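Polycomb protein Scm (Drosophila melanogaster, PDB 5J8Y) is a Polycomb-group protein whose SAM domain pairs with that of Sfmbt, a contact that probably helps link PRC1 to PhoRC at Polycomb response elements. Local coordinates at residues K40-L43 / L44-S47. Numbering follows the deposited sequence.
Sequences KALL and LLNS
Leu42 and Leu45 meet through their methyl groups at the C-terminal end of a short helix, where the chain unwinds into a loop. Leu42 CD1 lies 3.9 Å from Leu45 CD1, the two side chains crossing at a slant. With its CG trans to the backbone nitrogen (chi1 -179°), Leu42 reaches outward from the helix, and CD1 is the branch on the Leu45 side. The backbone joins the same two residues: Leu45 N donates to Leu42 O at 3.1 Å, coming from above the carbonyl plane, and Leu45 CB rests 3.3 Å from that oxygen. Leu44 N makes two weak bonds, to Lys40 O at 3.3 Å and to Ala41 O at 3.1 Å, and Leu44 CG also packs closely, 3.3 Å from Lys40 O. Cutting Leu45 back to an alanine would probably leave Leu42 CD1 without its methyl partner and open a gap beside Val56 of the Sfmbt chain. The loose side is that of Lys40, whose exposed side chain leads away from the turn. Beyond Leu45, Asn46 N-caps helix 47-53 through OD1 to Met49 N. Leu42 packs on Val68 of helix 58-71 and Leu43 touches Ile7, so that helix 39-44 is held in the SAM helical bundle, while Ala41, Leu44 and Leu45 pack against the Sfmbt subunit of the heterodimer.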
loop_
_atom_site.group_PDB
_atom_site.type_symbol
_atom_site.label_atom_id
_atom_site.label_comp_id
_atom_site.label_asym_id
_atom_site.label_seq_id
_atom_site.Cartn_x
_atom_site.Cartn_y
_atom_site.Cartn_z
ATOM N N LYS A 40 -1.153 -5.394 -6.246
ATOM C CA LYS A 40 0.014 -5.287 -5.378
ATOM C C LYS A 40 -0.364 -4.708 -4.020
ATOM O O LYS A 40 0.067 -5.208 -2.982
ATOM C CB LYS A 40 1.092 -4.423 -6.041
ATOM C CG LYS A 40 1.783 -5.113 -7.203
ATOM C CD LYS A 40 2.443 -4.133 -8.168
ATOM C CE LYS A 40 3.794 -3.649 -7.667
ATOM N NZ LYS A 40 4.686 -3.279 -8.799
ATOM N N ALA A 41 -1.177 -3.657 -4.033
ATOM C CA ALA A 41 -1.627 -3.025 -2.798
ATOM C C ALA A 41 -2.470 -3.987 -1.960
ATOM O O ALA A 41 -2.329 -4.041 -0.735
ATOM C CB ALA A 41 -2.417 -1.770 -3.111
ATOM N N LEU A 42 -3.340 -4.741 -2.625
ATOM C CA LEU A 42 -4.233 -5.677 -1.942
ATOM C C LEU A 42 -3.442 -6.702 -1.135
ATOM O O LEU A 42 -3.731 -6.938 0.036
ATOM C CB LEU A 42 -5.134 -6.392 -2.951
ATOM C CG LEU A 42 -6.152 -7.383 -2.372
ATOM C CD1 LEU A 42 -7.252 -6.656 -1.620
ATOM C CD2 LEU A 42 -6.737 -8.254 -3.468
ATOM N N LEU A 43 -2.441 -7.300 -1.771
ATOM C CA LEU A 43 -1.615 -8.316 -1.134
ATOM C C LEU A 43 -0.780 -7.750 0.015
ATOM O O LEU A 43 -0.329 -8.494 0.887
ATOM C CB LEU A 43 -0.702 -8.970 -2.173
ATOM C CG LEU A 43 -1.423 -9.694 -3.314
ATOM C CD1 LEU A 43 -0.437 -10.132 -4.388
ATOM C CD2 LEU A 43 -2.196 -10.889 -2.785
ATOM N N LEU A 44 -0.583 -6.435 0.015
ATOM C CA LEU A 44 0.206 -5.773 1.051
ATOM C C LEU A 44 -0.651 -5.321 2.232
ATOM O O LEU A 44 -0.125 -4.886 3.254
ATOM C CB LEU A 44 0.948 -4.569 0.460
ATOM C CG LEU A 44 2.119 -4.880 -0.478
ATOM C CD1 LEU A 44 2.634 -3.601 -1.124
ATOM C CD2 LEU A 44 3.246 -5.591 0.261
ATOM N N LEU A 45 -1.969 -5.421 2.092
ATOM C CA LEU A 45 -2.877 -4.989 3.150
ATOM C C LEU A 45 -2.726 -5.809 4.426
ATOM O O LEU A 45 -2.188 -6.916 4.417
ATOM C CB LEU A 45 -4.330 -5.074 2.681
ATOM C CG LEU A 45 -4.887 -3.871 1.923
ATOM C CD1 LEU A 45 -6.157 -4.260 1.212
ATOM C CD2 LEU A 45 -5.143 -2.715 2.874
ATOM N N ASN A 46 -3.224 -5.244 5.509
ATOM C CA ASN A 46 -3.387 -5.869 6.788
ATOM C C ASN A 46 -4.619 -5.297 7.443
ATOM O O ASN A 46 -5.042 -4.252 7.094
ATOM C CB ASN A 46 -2.160 -5.830 7.658
ATOM C CG ASN A 46 -1.714 -4.426 7.999
ATOM O OD1 ASN A 46 -2.471 -3.599 8.418
ATOM N ND2 ASN A 46 -0.472 -4.186 7.805
ATOM N N SER A 47 -5.184 -6.025 8.372
ATOM C CA SER A 47 -6.383 -5.601 9.076
ATOM C C SER A 47 -6.224 -4.273 9.728
ATOM O O SER A 47 -7.121 -3.530 9.739
ATOM C CB SER A 47 -6.863 -6.622 10.090
ATOM O OG SER A 47 -6.022 -6.703 11.133
#